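Local coordinates for protein citrate synthase (Metallosphaera sedula, PDB 6ABW) that probably catalyses the condensation of oxaloacetate with acetyl-CoA and water to citrate and CoA, a step of the tricarboxylic acid cycle, at residues E302-L307 with D325-V330; K274-R279 with H319-T324; T54-V59 with A187-Y192; S216-A221 with G353-V358. All coordinates share one frame; numbering follows the deposited sequence.

Contact 1. Residues E302-L307 with D325-V330; sequences EIAQKL and DFYSGV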
# COMPACT_ATOMS: atom_id res chain seq x y z
N GLU A 302 22.78 8.10 29.04
CA GLU A 302 23.53 7.42 30.13
C GLU A 302 22.93 6.09 30.44
O GLU A 302 23.64 5.14 30.65
CB GLU A 302 23.57 8.29 31.39
CG GLU A 302 24.42 9.55 31.13
CD GLU A 302 24.68 10.41 32.37
OE1 GLU A 302 24.21 10.03 33.49
OE2 GLU A 302 25.36 11.49 32.22
N ILE A 303 21.60 5.99 30.44
CA ILE A 303 20.96 4.68 30.65
C ILE A 303 21.29 3.73 29.48
O ILE A 303 21.63 2.58 29.68
CB ILE A 303 19.44 4.81 30.78
CG1 ILE A 303 19.07 5.52 32.09
CG2 ILE A 303 18.81 3.43 30.70
CD1 ILE A 303 17.71 6.18 32.03
N ALA A 304 21.19 4.24 28.24
CA ALA A 304 21.51 3.39 27.07
C ALA A 304 22.93 2.88 27.11
O ALA A 304 23.18 1.70 26.85
CB ALA A 304 21.36 4.20 25.79
N GLN A 305 23.85 3.77 27.47
CA GLN A 305 25.25 3.38 27.52
C GLN A 305 25.50 2.24 28.58
O GLN A 305 26.24 1.28 28.32
CB GLN A 305 26.18 4.60 27.68
CG GLN A 305 27.66 4.24 27.74
CD GLN A 305 28.60 5.29 27.11
OE1 GLN A 305 29.57 4.93 26.43
NE2 GLN A 305 28.28 6.56 27.30
N LYS A 306 24.86 2.36 29.72
CA LYS A 306 24.98 1.33 30.76
C LYS A 306 24.34 0.01 30.31
O LYS A 306 24.91 -1.08 30.50
CB LYS A 306 24.28 1.81 32.03
CG LYS A 306 24.44 0.88 33.21
CD LYS A 306 25.89 0.35 33.45
CE LYS A 306 25.93 -0.53 34.70
NZ LYS A 306 27.35 -0.77 35.13
N LEU A 307 23.16 0.09 29.68
CA LEU A 307 22.56 -1.14 29.09
C LEU A 307 23.40 -1.77 28.02
O LEU A 307 23.48 -3.03 27.88
CB LEU A 307 21.17 -0.86 28.53
CG LEU A 307 19.97 -1.07 29.37
CD1 LEU A 307 18.71 -0.80 28.52
CD2 LEU A 307 19.96 -2.48 30.03
N ASP A 325 18.85 0.17 15.86
CA ASP A 325 17.68 0.71 16.61
C ASP A 325 18.00 1.10 18.05
O ASP A 325 17.17 1.70 18.73
CB ASP A 325 16.52 -0.25 16.49
CG ASP A 325 16.16 -0.61 14.98
OD1 ASP A 325 16.05 0.32 14.08
OD2 ASP A 325 16.06 -1.86 14.68
N PHE A 326 19.18 0.73 18.55
CA PHE A 326 19.51 0.89 19.96
C PHE A 326 19.73 2.35 20.35
O PHE A 326 19.24 2.79 21.37
CB PHE A 326 20.75 0.01 20.37
CG PHE A 326 20.90 -0.13 21.87
CD1 PHE A 326 20.09 -0.94 22.57
CD2 PHE A 326 21.79 0.70 22.57
CE1 PHE A 326 20.21 -1.03 23.94
CE2 PHE A 326 21.93 0.60 23.92
CZ PHE A 326 21.16 -0.26 24.61
N TYR A 327 20.51 3.09 19.55
CA TYR A 327 20.83 4.48 19.80
C TYR A 327 20.10 5.50 18.89
O TYR A 327 20.22 6.68 19.12
CB TYR A 327 22.33 4.70 19.66
CG TYR A 327 23.13 4.25 20.85
CD1 TYR A 327 23.06 4.97 22.01
CD2 TYR A 327 23.98 3.18 20.79
CE1 TYR A 327 23.80 4.59 23.12
CE2 TYR A 327 24.73 2.77 21.90
CZ TYR A 327 24.62 3.47 23.06
OH TYR A 327 25.34 3.14 24.22
N SER A 328 19.29 5.05 17.93
CA SER A 328 18.67 6.04 17.02
C SER A 328 17.64 6.88 17.77
O SER A 328 17.58 8.12 17.61
CB SER A 328 18.05 5.31 15.81
OG SER A 328 17.04 4.37 16.21
N GLY A 329 16.84 6.24 18.63
CA GLY A 329 15.92 6.90 19.47
C GLY A 329 16.54 7.96 20.37
O GLY A 329 16.00 9.06 20.57
N VAL A 330 17.69 7.64 20.95
CA VAL A 330 18.44 8.61 21.72
C VAL A 330 18.76 9.87 20.90
O VAL A 330 18.59 10.96 21.41
CB VAL A 330 19.72 8.03 22.36
CG1 VAL A 330 20.44 9.12 23.19
CG2 VAL A 330 19.33 6.86 23.25

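Contact 2. Residues K274-R279 with H319-T324; sequences KTYDPR and HIYPNT. With ACO (acetyl coenzyme *a), chain D.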
# COMPACT_ATOMS: atom_id res chain seq x y z
N LYS A 274 26.60 -10.28 12.58
CA LYS A 274 27.04 -11.09 13.72
C LYS A 274 28.10 -10.33 14.53
O LYS A 274 28.77 -10.90 15.37
CB LYS A 274 27.51 -12.46 13.21
CG LYS A 274 26.43 -13.25 12.41
CD LYS A 274 25.12 -13.37 13.19
CE LYS A 274 23.91 -13.87 12.39
NZ LYS A 274 22.66 -13.48 13.14
N THR A 275 28.16 -9.01 14.34
CA THR A 275 29.09 -8.08 14.94
C THR A 275 28.19 -6.90 15.36
O THR A 275 26.93 -6.97 15.10
CB THR A 275 30.03 -7.50 13.87
OG1 THR A 275 29.26 -6.90 12.80
CG2 THR A 275 30.84 -8.59 13.20
N TYR A 276 28.78 -5.86 15.96
CA TYR A 276 28.08 -4.56 16.02
C TYR A 276 27.56 -4.17 14.61
O TYR A 276 28.23 -4.34 13.60
CB TYR A 276 28.99 -3.41 16.48
CG TYR A 276 28.99 -3.04 17.96
CD1 TYR A 276 29.56 -3.92 18.87
CD2 TYR A 276 28.50 -1.81 18.43
CE1 TYR A 276 29.65 -3.60 20.20
CE2 TYR A 276 28.55 -1.49 19.77
CZ TYR A 276 29.12 -2.42 20.65
OH TYR A 276 29.25 -2.28 21.99
N ASP A 277 26.35 -3.65 14.56
CA ASP A 277 25.81 -3.09 13.32
C ASP A 277 26.61 -1.82 13.09
O ASP A 277 26.69 -0.97 13.98
CB ASP A 277 24.32 -2.86 13.59
CG ASP A 277 23.56 -2.23 12.49
OD1 ASP A 277 24.12 -1.52 11.60
OD2 ASP A 277 22.32 -2.53 12.51
N PRO A 278 27.22 -1.66 11.90
CA PRO A 278 28.01 -0.44 11.67
C PRO A 278 27.24 0.83 11.89
O PRO A 278 27.83 1.87 12.26
CB PRO A 278 28.47 -0.57 10.24
CG PRO A 278 27.59 -1.56 9.60
CD PRO A 278 27.12 -2.51 10.70
N ARG A 279 25.91 0.77 11.70
CA ARG A 279 25.12 1.97 11.97
C ARG A 279 25.03 2.35 13.43
O ARG A 279 24.87 3.55 13.76
CB ARG A 279 23.68 1.87 11.39
CG ARG A 279 23.72 1.66 9.90
CD ARG A 279 22.40 1.17 9.34
NE ARG A 279 22.13 -0.19 9.80
CZ ARG A 279 20.99 -0.84 9.59
NH1 ARG A 279 20.02 -0.32 8.88
NH2 ARG A 279 20.76 -2.01 10.15
N HIS A 319 27.36 -13.50 19.78
CA HIS A 319 27.32 -12.69 18.54
C HIS A 319 26.01 -11.88 18.49
O HIS A 319 25.42 -11.70 17.44
CB HIS A 319 27.52 -13.53 17.29
CG HIS A 319 28.77 -14.34 17.40
ND1 HIS A 319 28.78 -15.71 17.41
CD2 HIS A 319 30.03 -13.95 17.69
CE1 HIS A 319 30.02 -16.14 17.61
NE2 HIS A 319 30.79 -15.08 17.79
N ILE A 320 25.61 -11.42 19.65
CA ILE A 320 24.47 -10.48 19.79
C ILE A 320 24.97 -9.11 20.35
O ILE A 320 25.43 -8.99 21.48
CB ILE A 320 23.43 -11.10 20.73
CG1 ILE A 320 22.94 -12.45 20.20
CG2 ILE A 320 22.26 -10.15 21.00
CD1 ILE A 320 22.30 -12.52 18.87
N TYR A 321 24.82 -8.04 19.53
CA TYR A 321 25.42 -6.79 19.78
C TYR A 321 24.35 -5.71 19.49
O TYR A 321 23.35 -6.00 18.88
CB TYR A 321 26.57 -6.60 18.82
CG TYR A 321 27.72 -7.48 19.12
CD1 TYR A 321 28.56 -7.16 20.15
CD2 TYR A 321 27.99 -8.60 18.37
CE1 TYR A 321 29.68 -7.95 20.43
CE2 TYR A 321 29.11 -9.39 18.68
CZ TYR A 321 29.92 -9.02 19.70
OH TYR A 321 31.06 -9.75 20.03
N PRO A 322 24.62 -4.46 19.83
CA PRO A 322 23.70 -3.38 19.47
C PRO A 322 23.44 -3.32 17.97
O PRO A 322 24.37 -3.50 17.13
CB PRO A 322 24.45 -2.13 19.93
CG PRO A 322 25.26 -2.64 21.10
CD PRO A 322 25.71 -3.98 20.65
N ASN A 323 22.19 -3.08 17.61
CA ASN A 323 21.79 -2.87 16.24
C ASN A 323 21.43 -1.41 16.05
O ASN A 323 21.54 -0.63 16.97
CB ASN A 323 20.68 -3.88 15.83
CG ASN A 323 19.36 -3.65 16.53
OD1 ASN A 323 18.91 -2.50 16.71
ND2 ASN A 323 18.70 -4.72 16.89
N THR A 324 21.08 -1.07 14.83
CA THR A 324 20.83 0.32 14.45
C THR A 324 19.72 0.97 15.24
O THR A 324 19.68 2.22 15.31
CB THR A 324 20.51 0.41 12.94
OG1 THR A 324 20.51 1.78 12.56
CG2 THR A 324 19.22 -0.25 12.62
N1A ACO D . 18.67 -10.28 23.56
C2A ACO D . 19.06 -11.40 24.28
N3A ACO D . 19.34 -12.62 23.69
C4A ACO D . 19.23 -12.72 22.34
C5A ACO D . 18.83 -11.56 21.52
C6A ACO D . 18.56 -10.31 22.22
N6A ACO D . 18.15 -9.25 21.50
N7A ACO D . 18.78 -11.96 20.22
C8A ACO D . 19.13 -13.27 20.20
N9A ACO D . 19.38 -13.71 21.45
C1B ACO D . 19.83 -15.08 21.84
C2B ACO D . 18.91 -16.21 21.36
O2B ACO D . 17.80 -16.46 22.23
C3B ACO D . 19.89 -17.35 21.36
O3B ACO D . 19.96 -17.84 22.71
P3B ACO D . 20.33 -19.37 23.13
O7A ACO D . 19.65 -19.56 24.48
O8A ACO D . 21.85 -19.39 23.20
O9A ACO D . 19.71 -20.21 22.02
C4B ACO D . 21.22 -16.72 20.92
O4B ACO D . 21.15 -15.33 21.27
C5B ACO D . 21.49 -16.79 19.44
O5B ACO D . 20.41 -16.19 18.73
P1A ACO D . 20.52 -16.00 17.13
O1A ACO D . 20.13 -17.34 16.55
O2A ACO D . 21.86 -15.33 16.82
O3A ACO D . 19.40 -14.91 16.68
P2A ACO D . 17.81 -15.17 16.65
O4A ACO D . 17.34 -15.52 15.25
O5A ACO D . 17.36 -15.91 17.87
O6A ACO D . 17.37 -13.62 16.76
CBP ACO D . 16.95 -11.47 15.81
CCP ACO D . 17.95 -12.59 15.95
CDP ACO D . 17.36 -10.10 15.34
CEP ACO D . 15.47 -11.87 15.73
CAP ACO D . 16.94 -11.11 17.39
OAP ACO D . 18.22 -10.84 17.98
C9P ACO D . 16.05 -9.95 17.84
O9P ACO D . 14.87 -10.20 18.10
N8P ACO D . 16.59 -8.71 17.92
C7P ACO D . 15.77 -7.53 18.05
C6P ACO D . 15.08 -7.34 19.39
C5P ACO D . 14.19 -6.12 19.18
O5P ACO D . 14.62 -5.00 19.45
N4P ACO D . 12.92 -6.32 18.75
C3P ACO D . 11.94 -5.23 18.62
C2P ACO D . 11.61 -5.13 17.14
S1P ACO D . 9.97 -5.74 16.89
C ACO D . 9.44 -4.31 16.24
O ACO D . 9.17 -3.42 17.02
CH3 ACO D . 9.39 -4.21 14.74
O HOH W 1 24.18 -5.99 15.58

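Contact 3. Residues T54-V59 with A187-Y192; sequences TSFEEV and AALILY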
# COMPACT_ATOMS: atom_id res chain seq x y z
N THR A 54 30.10 13.29 3.57
CA THR A 54 29.09 13.74 2.60
C THR A 54 27.90 14.37 3.34
O THR A 54 28.08 15.09 4.28
CB THR A 54 28.71 12.69 1.53
OG1 THR A 54 27.87 11.71 2.09
CG2 THR A 54 29.97 12.01 0.94
N SER A 55 26.72 14.20 2.82
CA SER A 55 25.51 14.84 3.33
C SER A 55 24.35 14.03 2.76
O SER A 55 24.51 13.24 1.83
CB SER A 55 25.36 16.27 2.85
OG SER A 55 25.24 16.31 1.45
N PHE A 56 23.18 14.20 3.32
CA PHE A 56 22.04 13.46 2.82
C PHE A 56 21.77 13.78 1.34
O PHE A 56 21.53 12.87 0.56
CB PHE A 56 20.80 13.74 3.68
CG PHE A 56 19.60 12.89 3.28
CD1 PHE A 56 19.68 11.53 3.29
CD2 PHE A 56 18.38 13.49 2.93
CE1 PHE A 56 18.58 10.75 2.99
CE2 PHE A 56 17.31 12.73 2.61
CZ PHE A 56 17.40 11.33 2.62
N GLU A 57 21.85 15.06 0.95
CA GLU A 57 21.63 15.41 -0.48
C GLU A 57 22.57 14.67 -1.41
O GLU A 57 22.18 14.16 -2.45
CB GLU A 57 21.82 16.91 -0.72
CG GLU A 57 20.77 17.76 0.00
CD GLU A 57 21.18 18.35 1.37
OE1 GLU A 57 21.82 17.64 2.18
OE2 GLU A 57 20.76 19.48 1.69
N GLU A 58 23.82 14.56 -1.00
CA GLU A 58 24.78 13.78 -1.75
C GLU A 58 24.48 12.31 -1.82
O GLU A 58 24.64 11.71 -2.85
CB GLU A 58 26.23 14.03 -1.25
CG GLU A 58 26.75 15.44 -1.57
CD GLU A 58 28.07 15.77 -0.83
OE1 GLU A 58 29.15 15.72 -1.49
OE2 GLU A 58 28.06 16.00 0.42
N VAL A 59 23.96 11.74 -0.73
CA VAL A 59 23.57 10.38 -0.74
C VAL A 59 22.26 10.14 -1.55
O VAL A 59 22.12 9.12 -2.20
CB VAL A 59 23.47 9.83 0.74
CG1 VAL A 59 22.83 8.47 0.77
CG2 VAL A 59 24.83 9.76 1.40
N ALA A 187 23.14 12.84 9.65
CA ALA A 187 23.67 11.47 9.80
C ALA A 187 22.53 10.41 9.83
O ALA A 187 22.64 9.33 9.21
CB ALA A 187 24.55 11.37 11.05
N ALA A 188 21.52 10.67 10.63
CA ALA A 188 20.37 9.77 10.82
C ALA A 188 19.70 9.52 9.50
O ALA A 188 19.35 8.40 9.19
CB ALA A 188 19.40 10.36 11.80
N LEU A 189 19.53 10.55 8.68
CA LEU A 189 18.96 10.41 7.34
C LEU A 189 19.78 9.55 6.45
O LEU A 189 19.24 8.75 5.70
CB LEU A 189 18.79 11.74 6.65
CG LEU A 189 17.77 12.62 7.30
CD1 LEU A 189 17.91 14.05 6.85
CD2 LEU A 189 16.40 12.05 6.93
N ILE A 190 21.10 9.68 6.53
CA ILE A 190 21.95 8.75 5.73
C ILE A 190 21.90 7.32 6.28
O ILE A 190 21.81 6.34 5.50
CB ILE A 190 23.42 9.26 5.72
CG1 ILE A 190 23.52 10.60 4.93
CG2 ILE A 190 24.33 8.21 5.08
CD1 ILE A 190 24.81 11.35 5.18
N LEU A 191 21.93 7.21 7.61
CA LEU A 191 22.08 5.91 8.26
C LEU A 191 20.92 4.95 7.98
O LEU A 191 21.10 3.74 7.87
CB LEU A 191 22.29 6.10 9.77
CG LEU A 191 23.66 6.60 10.25
CD1 LEU A 191 23.72 7.07 11.69
CD2 LEU A 191 24.75 5.54 10.00
N TYR A 192 19.71 5.49 7.93
CA TYR A 192 18.51 4.74 7.73
C TYR A 192 18.05 4.62 6.25
O TYR A 192 16.99 4.03 5.99
CB TYR A 192 17.40 5.28 8.66
CG TYR A 192 17.26 4.71 10.05
CD1 TYR A 192 17.51 3.33 10.32
CD2 TYR A 192 16.76 5.46 11.09
CE1 TYR A 192 17.25 2.79 11.55
CE2 TYR A 192 16.52 4.92 12.33
CZ TYR A 192 16.78 3.56 12.56
OH TYR A 192 16.49 3.00 13.81

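Contact 4. Residues S216-A221 with G353-V358; sequences SCVVAA and GWTAHV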
# COMPACT_ATOMS: atom_id res chain seq x y z
N SER A 216 2.43 6.14 -4.78
CA SER A 216 1.63 4.98 -4.37
C SER A 216 2.54 3.82 -3.97
O SER A 216 2.15 3.07 -3.09
CB SER A 216 0.61 4.55 -5.42
OG SER A 216 -0.55 5.37 -5.22
N CYS A 217 3.72 3.70 -4.59
CA CYS A 217 4.72 2.75 -4.10
C CYS A 217 5.10 3.05 -2.65
O CYS A 217 5.13 2.13 -1.83
CB CYS A 217 5.93 2.69 -5.03
SG CYS A 217 5.51 2.17 -6.71
N VAL A 218 5.35 4.31 -2.32
CA VAL A 218 5.60 4.71 -0.94
C VAL A 218 4.37 4.48 -0.03
O VAL A 218 4.53 4.08 1.11
CB VAL A 218 6.17 6.15 -0.85
CG1 VAL A 218 6.33 6.58 0.58
CG2 VAL A 218 7.50 6.13 -1.55
N VAL A 219 3.16 4.72 -0.50
CA VAL A 219 1.95 4.42 0.28
C VAL A 219 1.95 2.95 0.71
O VAL A 219 1.72 2.65 1.91
CB VAL A 219 0.65 4.75 -0.48
CG1 VAL A 219 -0.59 4.23 0.19
CG2 VAL A 219 0.58 6.22 -0.63
N ALA A 220 2.23 2.06 -0.23
CA ALA A 220 2.25 0.65 0.11
C ALA A 220 3.36 0.29 1.14
O ALA A 220 3.17 -0.52 2.07
CB ALA A 220 2.42 -0.17 -1.13
N ALA A 221 4.52 0.88 0.96
CA ALA A 221 5.60 0.74 1.91
C ALA A 221 5.23 1.16 3.29
O ALA A 221 5.47 0.41 4.28
CB ALA A 221 6.86 1.45 1.42
N GLY A 353 15.67 4.91 -0.05
CA GLY A 353 15.82 3.50 -0.44
C GLY A 353 14.61 2.92 -1.16
O GLY A 353 14.76 2.25 -2.17
N TRP A 354 13.40 3.25 -0.69
CA TRP A 354 12.19 2.80 -1.40
C TRP A 354 12.10 3.28 -2.85
O TRP A 354 11.92 2.49 -3.75
CB TRP A 354 10.92 3.22 -0.63
CG TRP A 354 10.73 2.56 0.70
CD1 TRP A 354 11.13 1.32 1.09
CD2 TRP A 354 10.01 3.11 1.82
NE1 TRP A 354 10.72 1.08 2.38
CE2 TRP A 354 10.01 2.15 2.84
CE3 TRP A 354 9.34 4.31 2.03
CZ2 TRP A 354 9.47 2.40 4.07
CZ3 TRP A 354 8.78 4.53 3.25
CH2 TRP A 354 8.83 3.59 4.25
N THR A 355 12.32 4.55 -3.06
CA THR A 355 12.21 5.13 -4.38
C THR A 355 13.36 4.59 -5.26
O THR A 355 13.15 4.20 -6.45
CB THR A 355 12.25 6.63 -4.39
OG1 THR A 355 13.44 7.16 -3.76
CG2 THR A 355 11.02 7.27 -3.81
N ALA A 356 14.57 4.47 -4.68
CA ALA A 356 15.68 3.98 -5.49
C ALA A 356 15.51 2.52 -5.89
O ALA A 356 15.85 2.12 -7.06
CB ALA A 356 17.02 4.19 -4.76
N HIS A 357 14.98 1.70 -4.99
CA HIS A 357 14.70 0.29 -5.33
C HIS A 357 13.62 0.13 -6.39
O HIS A 357 13.73 -0.73 -7.26
CB HIS A 357 14.31 -0.54 -4.11
CG HIS A 357 15.47 -1.04 -3.33
ND1 HIS A 357 16.14 -2.18 -3.68
CD2 HIS A 357 16.03 -0.62 -2.16
CE1 HIS A 357 17.15 -2.38 -2.83
NE2 HIS A 357 17.09 -1.45 -1.89
N VAL A 358 12.56 0.91 -6.32
CA VAL A 358 11.50 0.76 -7.28
C VAL A 358 11.97 1.26 -8.66
O VAL A 358 11.63 0.61 -9.65
CB VAL A 358 10.13 1.35 -6.90
CG1 VAL A 358 9.62 0.59 -5.66
CG2 VAL A 358 10.14 2.82 -6.66

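Contact 1. Residues E302-L307 with D325-V330
A304 meets both aromatic rings of the other helix. Its CB lies 3.6 Å from Y327 CE1, in an oblique approach to the ring, while its carbonyl O comes within 3.4 Å of F326 CE2. That oxygen lies near the plane of the F326 ring, at its edge, where the polarised C-H groups are; L307 CB touches the same edge, 4.0 Å from F326 CZ. V330 CG2 extends the apolar patch beyond A304 CB. With CG anti to the backbone N (chi1 -165°), F326 carries its ring across to the A304 backbone, although its CB does not point at the partner helix. Y327 turns the other way, CG anti to the carbonyl carbon, and its OH arrives over the Q305 backbone, 3.3 Å from Q305 CA. The hydroxyl is hydrogen-bonded to E308, one helical turn beyond A304, which fixes the far end of the ring. The two rings also brace each other, F326 CD2 lying over one face of Y327. Further out, F326 makes edge-to-face contacts with F268 and F241. Replacing F326 by an alanine would probably open a gap beside A304 and L307 and cost F268 and F241 this edge-to-face partner. The axes of the two segments run nearly antiparallel (169°), 10.5 Å apart at closest approach, and the small A304 sits where the backbones come nearest. No hydrogen bond joins the two segments. The arrangement is an antiparallel helix pair behind the acetyl-CoA site: F268 binds acetyl-CoA, and D325, at the beginning of the second segment, is a predicted active-site residue.

Contact 2. Residues K274-R279 with H319-T324
D277 and T324 form one tight end of this contact. The D277 carboxylate is held side-on by R279, NE to OD1 at 3.0 Å and NH2 to OD2 at 2.9 Å, the first partner lying in the guanidinium plane and the second tilted from it. OD1 also accepts from R279 N as an N-cap bond, met on its anti side and out of the carboxylate plane. A weak bond from T324 N reaches OD2. CG of D277 is anti to its backbone N (chi1 177°), which brings the carboxylate to these donors. T324 CG2 lies over one face of the R279 guanidinium, 3.4 Å from NH2, whereas T324 OG1 is buried without a polar partner in the model. The straight bond from D277 N to P322 O (3.2 Å, 174°) ties the backbones together. The close packing continues at Y276: P322 CD sits over the centre of its ring in a CH-pi contact, 3.8 Å from the centroid, and Y321 meets the ring obliquely, planes at 35°, with CD1 3.6 Å from Y276 CD1. Water 1 lies between T275 O and P322 O. The loose side is at K274, where the exposed H319 merely rests its CB 3.5 Å from K274 O. I320 turns from this interface to the acetyl-CoA, its CD1 3.5 Å from O2A. The paired segments join the start of helix 278-292 to the loop between helices 295-315 and 325-335, with Y276 and P322 packed on helix 295-315 and R279 against strand 39-42.

Contact 3. Residues T54-V59 with A187-Y192
T54 and S55 open the contact against the end of I190. T54 OG1, itself hydrogen-bonded to L50 O, comes only within 4.4 Å of I190 CD1, but the same methyl lies 3.6 Å from S55 C and packs on the peptide leading into F56. S55 is the N-cap of the following helix: its OG accepts a weak bond from E58 N, so the chain turns into the helix just where I190 presses on it. F56 makes the broadest contact of this segment. Its CG is anti to the backbone N (chi1 -175°), which sends the ring over L189; L189 CB stands above one face, 3.7 Å from the centroid and 22° off the normal, and L189 CD1 follows near F56 CD2. The ring's CE1 also approaches L189 O at 3.4 Å, an oxygen that already takes a hydrogen bond from S349. A serine at F56 would probably uncover L189 CB and leave a gap between the two helices, with F164 losing its ring partner. One turn on, V59 points at the other helix and sets CG2 3.9 Å from I190 CG1, so that I190 CG1 touches both F56 CA and V59 CG2. No hydrogen bond crosses between the segments, although F56 N is bound by D186, just before the second one. Helix 342-365 covers F56, V59 and L189 through L352 and L348, and helix 47-53 packs on I190. E58 forms a salt bridge to R389 of the second subunit, which places the start of helix 56-65 at the dimer interface.

Contact 4. Residues S216-A221 with G353-V358
The helical segments 216-221 and 353-358 cross at 122° with their axes 10.0 Å apart at closest approach, and the nearest backbone pair is V218 with W354, CA to CA 6.9 Å. The W354 indole carries most of the contact at this crossing. A221 CB stands over its face, 3.6 Å from the centroid of the six-membered ring and 14° off the normal, and touches CE2 at 3.5 Å: a CH-pi contact whose near-perpendicular approach shows the methyl seated centrally. V218 reaches the same indole obliquely, CG1 4.0 Å from W354 CE3, and its other methyl, CG2, lies near T355 CG2. With CG of W354 anti to the carbonyl carbon, chi1 -67° puts the indole face against A221 CB. At the other end C217 CB and V358 CG1 meet more loosely, 4.3 Å apart. The interface between the segments is wholly apolar; the W354 NE1 group makes a weak hydrogen bond to S200, and T355 OG1 is bonded within its own helix, to T351 O. Helix 199-208 lies against C217, W354 and V358, while helix 104-119 packs on V218 and V219. V219 also meets V219 of the second subunit, so helix 214-225 stands between helix 342-365 and the dimer interface.

Contacts 1 and 2 are neighbours, centres 13 Å apart, and interlock along the chain: 274-279, 302-307, 319-324 and 325-330 follow in that order, the last two adjoining. Contact 3, complete earlier in sequence, lies about 20 Å from both and touches them: Y192 OH is probably hydrogen-bonded to D325 and S328, and Y192 CE1 packs on T324. Contact 4 encloses contacts 1 and 2 in sequence, yet its centre lies 29 Å from contact 1, across the chain's centre. Helix 342-365 carries half of contact 4 and covers contact 3. Contacts 3 and 4 reach the second subunit; contact 3, touching contacts 1 and 2 as well, is consistent with a helical path from dimer interface to probable active-site region.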